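Long-range contact in polyprenyl synthetase (Nonlabens dokdonensis, PDB 6KD7), which probably makes geranylgeranyl pyrophosphate by magnesium-dependent prenyl transfer: residues 244-255 with 270-281. Numbering follows the deposited sequence.
Sequences NNDCATELKEWF and KKETVKVFFEQS
Trp254 is the knob here: its indole drops among Lys270, Thr273, Val274 and Phe277 of the facing helix. The six-membered ring lies against the start of the Lys270 side chain, CE3 coming within 3.4 Å of Lys270 CG, and an off-centre CH-pi contact comes from Lys270 CA. Thr273 puts its CB over one indole face, toward the rim. The Lys270 chain, extended and with CG anti to N (chi1 178°), slides past the indole until NZ gives a weak hydrogen bond to Trp254 O at 3.0 Å; NZ is bonded more firmly to Asn232. Were Trp254 an alanine, a gap would probably open over Lys270 and Thr273, and Glu250 OE1, in the conformer described below, would lose its indole N-H.

The tightly packed side continues inward from Val274. Its CG1 meets Leu251 CD2 at 3.8 Å and touches the Phe255 ring at its edge, in plane, while also lying over a face of Phe278; CG2 reaches Trp254 CB. Leu251 CD2 also rests on Phe277 CB, 3.9 Å away. Buried Cys247 sets its SG obliquely beside the Phe277 ring and touches Ser281 CB at 3.7 Å. The two segments form a near-antiparallel helical hairpin, helix 248-254 and the 270-281 part of helix 264-281 crossing at -150°, toward one end of the mainly helical prenyl synthase fold. Ile229 of helix 227-230 backs Val274 and Phe278, and Phe221 of the second subunit meets Trp254 edge-to-face.

Toward solvent the packing thins. In one of its two conformers, Glu250 crosses Phe277 at about a right angle, OE1 lying in the ring plane at its edge, 3.6 Å from Phe277 CE2. In that conformer the same oxygen accepts Trp254 NE1 through its anti lone pair at 3.1 Å, the acceptor 24° out of the indole plane.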
loop_
_atom_site.group_PDB
_atom_site.type_symbol
_atom_site.label_atom_id
_atom_site.label_comp_id
_atom_site.label_asym_id
_atom_site.label_seq_id
_atom_site.Cartn_x
_atom_site.Cartn_y
_atom_site.Cartn_z
ATOM N N ASN A 244 -21.122 -10.825 -35.311
ATOM C CA ASN A 244 -21.647 -12.198 -35.502
ATOM C C ASN A 244 -22.434 -12.603 -34.253
ATOM O O ASN A 244 -21.811 -12.914 -33.241
ATOM C CB ASN A 244 -20.498 -13.167 -35.768
ATOM C CG ASN A 244 -20.967 -14.529 -36.221
ATOM O OD1 ASN A 244 -20.260 -15.226 -36.935
ATOM N ND2 ASN A 244 -22.159 -14.907 -35.807
ATOM N N ASN A 245 -23.762 -12.619 -34.363
ATOM C CA ASN A 245 -24.690 -12.950 -33.245
ATOM C C ASN A 245 -24.404 -14.344 -32.681
ATOM O O ASN A 245 -24.822 -14.579 -31.564
ATOM C CB ASN A 245 -26.158 -12.899 -33.642
ATOM C CG ASN A 245 -26.492 -11.640 -34.403
ATOM O OD1 ASN A 245 -26.246 -10.538 -33.923
ATOM N ND2 ASN A 245 -27.035 -11.806 -35.599
ATOM N N ASP A 246 -23.727 -15.238 -33.402
ATOM C CA ASP A 246 -23.321 -16.569 -32.858
ATOM C C ASP A 246 -22.218 -16.465 -31.792
ATOM O O ASP A 246 -22.249 -17.271 -30.875
ATOM C CB ASP A 246 -22.815 -17.515 -33.953
ATOM C CG ASP A 246 -23.878 -17.905 -34.970
ATOM O OD1 ASP A 246 -25.076 -17.726 -34.666
ATOM O OD2 ASP A 246 -23.495 -18.361 -36.067
ATOM N N CYS A 247 -21.239 -15.568 -31.942
ATOM C CA CYS A 247 -20.025 -15.504 -31.082
ATOM C C CYS A 247 -20.188 -14.384 -30.028
ATOM O O CYS A 247 -19.535 -14.448 -28.996
ATOM C CB CYS A 247 -18.785 -15.346 -31.966
ATOM S SG CYS A 247 -18.600 -16.644 -33.229
ATOM N N ALA A 248 -21.068 -13.413 -30.251
ATOM C CA ALA A 248 -21.051 -12.075 -29.616
ATOM C C ALA A 248 -21.155 -12.197 -28.095
ATOM O O ALA A 248 -20.356 -11.575 -27.393
ATOM C CB ALA A 248 -22.173 -11.216 -30.148
ATOM N N THR A 249 -22.121 -12.961 -27.597
ATOM C CA THR A 249 -22.386 -13.066 -26.141
ATOM C C THR A 249 -21.158 -13.638 -25.436
ATOM O O THR A 249 -20.730 -13.032 -24.452
ATOM C CB THR A 249 -23.633 -13.884 -25.816
ATOM O OG1 THR A 249 -24.728 -13.014 -26.068
ATOM C CG2 THR A 249 -23.713 -14.293 -24.364
ATOM N N GLU A 250 -20.561 -14.747 -25.905
ATOM C CA GLU A 250 -19.399 -15.346 -25.179
ATOM C C GLU A 250 -18.110 -14.545 -25.458
ATOM O O GLU A 250 -17.160 -14.691 -24.647
ATOM C CB GLU A 250 -19.193 -16.857 -25.419
ATOM C CG GLU A 250 -18.326 -17.520 -24.326
ATOM C CD GLU A 250 -17.927 -18.968 -24.565
ATOM O OE1 GLU A 250 -16.707 -19.314 -24.422
ATOM O OE2 GLU A 250 -18.837 -19.738 -24.932
ATOM N N LEU A 251 -18.040 -13.731 -26.523
ATOM C CA LEU A 251 -16.913 -12.763 -26.660
ATOM C C LEU A 251 -17.066 -11.652 -25.621
ATOM O O LEU A 251 -16.104 -11.372 -24.940
ATOM C CB LEU A 251 -16.827 -12.169 -28.065
ATOM C CG LEU A 251 -15.883 -12.906 -29.000
ATOM C CD1 LEU A 251 -16.011 -12.349 -30.399
ATOM C CD2 LEU A 251 -14.453 -12.831 -28.509
ATOM N N LYS A 252 -18.252 -11.088 -25.490
ATOM C CA LYS A 252 -18.488 -10.025 -24.488
ATOM C C LYS A 252 -18.210 -10.564 -23.082
ATOM O O LYS A 252 -17.696 -9.785 -22.263
ATOM C CB LYS A 252 -19.880 -9.444 -24.645
ATOM C CG LYS A 252 -20.080 -8.735 -25.973
ATOM C CD LYS A 252 -21.424 -8.096 -26.116
ATOM C CE LYS A 252 -21.730 -7.761 -27.555
ATOM N NZ LYS A 252 -22.916 -6.880 -27.626
ATOM N N GLU A 253 -18.416 -11.858 -22.842
ATOM C CA GLU A 253 -18.230 -12.424 -21.483
ATOM C C GLU A 253 -16.740 -12.590 -21.262
ATOM O O GLU A 253 -16.265 -12.212 -20.171
ATOM C CB GLU A 253 -19.072 -13.687 -21.280
ATOM C CG GLU A 253 -20.515 -13.363 -20.869
ATOM C CD GLU A 253 -21.502 -14.508 -21.058
ATOM O OE1 GLU A 253 -22.725 -14.294 -20.823
ATOM O OE2 GLU A 253 -21.049 -15.618 -21.446
ATOM N N TRP A 254 -15.989 -13.033 -22.268
ATOM C CA TRP A 254 -14.515 -13.086 -22.105
ATOM C C TRP A 254 -13.989 -11.676 -21.835
ATOM O O TRP A 254 -13.089 -11.527 -21.028
ATOM C CB TRP A 254 -13.871 -13.696 -23.348
ATOM C CG TRP A 254 -13.899 -15.191 -23.340
ATOM C CD1 TRP A 254 -14.667 -15.997 -24.121
ATOM C CD2 TRP A 254 -13.150 -16.067 -22.470
ATOM N NE1 TRP A 254 -14.416 -17.313 -23.830
ATOM C CE2 TRP A 254 -13.502 -17.387 -22.814
ATOM C CE3 TRP A 254 -12.239 -15.868 -21.423
ATOM C CZ2 TRP A 254 -12.949 -18.498 -22.180
ATOM C CZ3 TRP A 254 -11.689 -16.966 -20.791
ATOM C CH2 TRP A 254 -12.046 -18.265 -21.165
ATOM N N PHE A 255 -14.560 -10.666 -22.493
ATOM C CA PHE A 255 -14.045 -9.268 -22.448
ATOM C C PHE A 255 -14.506 -8.596 -21.156
ATOM O O PHE A 255 -14.125 -7.446 -20.938
ATOM C CB PHE A 255 -14.424 -8.492 -23.714
ATOM C CG PHE A 255 -13.325 -8.501 -24.754
ATOM C CD1 PHE A 255 -12.864 -9.701 -25.290
ATOM C CD2 PHE A 255 -12.689 -7.324 -25.142
ATOM C CE1 PHE A 255 -11.808 -9.722 -26.197
ATOM C CE2 PHE A 255 -11.625 -7.346 -26.038
ATOM C CZ PHE A 255 -11.180 -8.541 -26.561
ATOM N N LYS A 270 -7.822 -17.679 -22.201
ATOM C CA LYS A 270 -8.664 -16.590 -22.746
ATOM C C LYS A 270 -8.111 -16.182 -24.115
ATOM O O LYS A 270 -8.895 -16.063 -25.044
ATOM C CB LYS A 270 -8.627 -15.387 -21.801
ATOM C CG LYS A 270 -9.424 -14.184 -22.277
ATOM C CD LYS A 270 -9.356 -12.994 -21.364
ATOM C CE LYS A 270 -10.220 -11.851 -21.839
ATOM N NZ LYS A 270 -10.194 -10.717 -20.898
ATOM N N LYS A 271 -6.793 -16.040 -24.227
ATOM C CA LYS A 271 -6.176 -15.630 -25.513
ATOM C C LYS A 271 -6.432 -16.687 -26.590
ATOM O O LYS A 271 -6.898 -16.303 -27.659
ATOM C CB LYS A 271 -4.676 -15.413 -25.323
ATOM C CG LYS A 271 -4.306 -14.273 -24.392
ATOM C CD LYS A 271 -2.824 -14.066 -24.270
ATOM C CE LYS A 271 -2.462 -12.881 -23.408
ATOM N NZ LYS A 271 -1.002 -12.685 -23.350
ATOM N N GLU A 272 -6.234 -17.967 -26.274
ATOM C CA GLU A 272 -6.460 -19.050 -27.276
ATOM C C GLU A 272 -7.929 -19.075 -27.652
ATOM O O GLU A 272 -8.244 -19.096 -28.856
ATOM C CB GLU A 272 -5.905 -20.401 -26.814
ATOM C CG GLU A 272 -4.374 -20.440 -26.800
ATOM C CD GLU A 272 -3.662 -19.719 -27.966
ATOM O OE1 GLU A 272 -4.109 -19.863 -29.160
ATOM O OE2 GLU A 272 -2.679 -18.969 -27.688
ATOM N N THR A 273 -8.827 -18.948 -26.682
ATOM C CA THR A 273 -10.273 -19.082 -26.958
ATOM C C THR A 273 -10.759 -17.879 -27.752
ATOM O O THR A 273 -11.547 -18.073 -28.736
ATOM C CB THR A 273 -11.084 -19.216 -25.664
ATOM O OG1 THR A 273 -10.465 -20.210 -24.849
ATOM C CG2 THR A 273 -12.519 -19.558 -25.964
ATOM N N VAL A 274 -10.353 -16.671 -27.338
ATOM C CA VAL A 274 -10.793 -15.446 -28.069
ATOM C C VAL A 274 -10.199 -15.477 -29.486
ATOM O O VAL A 274 -10.938 -15.194 -30.436
ATOM C CB VAL A 274 -10.427 -14.171 -27.304
ATOM C CG1 VAL A 274 -10.663 -12.931 -28.157
ATOM C CG2 VAL A 274 -11.212 -14.101 -26.009
ATOM N N LYS A 275 -8.923 -15.838 -29.639
ATOM C CA LYS A 275 -8.308 -15.986 -30.998
ATOM C C LYS A 275 -9.202 -16.898 -31.842
ATOM O O LYS A 275 -9.610 -16.477 -32.969
ATOM C CB LYS A 275 -6.855 -16.440 -30.902
ATOM C CG LYS A 275 -5.915 -15.306 -30.515
ATOM C CD LYS A 275 -4.540 -15.739 -30.090
ATOM C CE LYS A 275 -3.829 -16.482 -31.197
ATOM N NZ LYS A 275 -2.368 -16.385 -31.007
ATOM N N VAL A 276 -9.657 -18.021 -31.282
ATOM C CA VAL A 276 -10.507 -18.957 -32.074
ATOM C C VAL A 276 -11.817 -18.263 -32.425
ATOM O O VAL A 276 -12.257 -18.421 -33.588
ATOM C CB VAL A 276 -10.720 -20.299 -31.347
ATOM C CG1 VAL A 276 -11.749 -21.147 -32.081
ATOM C CG2 VAL A 276 -9.392 -21.039 -31.164
ATOM N N PHE A 277 -12.429 -17.523 -31.506
ATOM C CA PHE A 277 -13.683 -16.782 -31.821
ATOM C C PHE A 277 -13.434 -15.740 -32.920
ATOM O O PHE A 277 -14.296 -15.504 -33.772
ATOM C CB PHE A 277 -14.267 -16.088 -30.589
ATOM C CG PHE A 277 -15.038 -17.014 -29.687
ATOM C CD1 PHE A 277 -16.099 -17.758 -30.184
ATOM C CD2 PHE A 277 -14.689 -17.167 -28.353
ATOM C CE1 PHE A 277 -16.790 -18.630 -29.359
ATOM C CE2 PHE A 277 -15.390 -18.035 -27.528
ATOM C CZ PHE A 277 -16.439 -18.755 -28.031
ATOM N N PHE A 278 -12.275 -15.100 -32.892
ATOM C CA PHE A 278 -11.910 -14.084 -33.910
ATOM C C PHE A 278 -11.954 -14.754 -35.299
ATOM O O PHE A 278 -12.629 -14.169 -36.149
ATOM C CB PHE A 278 -10.565 -13.429 -33.588
ATOM C CG PHE A 278 -10.575 -12.418 -32.466
ATOM C CD1 PHE A 278 -11.748 -11.858 -32.003
ATOM C CD2 PHE A 278 -9.375 -11.965 -31.938
ATOM C CE1 PHE A 278 -11.727 -10.904 -30.998
ATOM C CE2 PHE A 278 -9.347 -10.997 -30.954
ATOM C CZ PHE A 278 -10.529 -10.471 -30.483
ATOM N N GLU A 279 -11.320 -15.929 -35.477
ATOM C CA GLU A 279 -11.321 -16.702 -36.761
ATOM C C GLU A 279 -12.768 -17.079 -37.070
ATOM O O GLU A 279 -13.343 -16.522 -38.047
ATOM C CB GLU A 279 -10.416 -17.937 -36.737
ATOM C CG GLU A 279 -9.244 -17.771 -35.808
ATOM C CD GLU A 279 -8.098 -18.755 -35.915
ATOM O OE1 GLU A 279 -7.445 -18.755 -36.964
ATOM O OE2 GLU A 279 -7.820 -19.464 -34.910
ATOM N N GLN A 280 -13.381 -17.900 -36.219
ATOM C CA GLN A 280 -14.687 -18.523 -36.532
ATOM C C GLN A 280 -15.734 -17.436 -36.759
ATOM O O GLN A 280 -16.595 -17.663 -37.567
ATOM C CB GLN A 280 -15.123 -19.507 -35.447
ATOM C CG GLN A 280 -14.220 -20.732 -35.343
ATOM C CD GLN A 280 -14.692 -21.675 -34.259
ATOM O OE1 GLN A 280 -15.550 -21.337 -33.442
ATOM N NE2 GLN A 280 -14.125 -22.872 -34.240
ATOM N N SER A 281 -15.679 -16.281 -36.111
ATOM C CA SER A 281 -16.736 -15.253 -36.272
ATOM C C SER A 281 -16.678 -14.601 -37.655
ATOM O O SER A 281 -17.672 -13.973 -38.025
ATOM C CB SER A 281 -16.625 -14.188 -35.215
ATOM O OG SER A 281 -15.374 -13.534 -35.300
#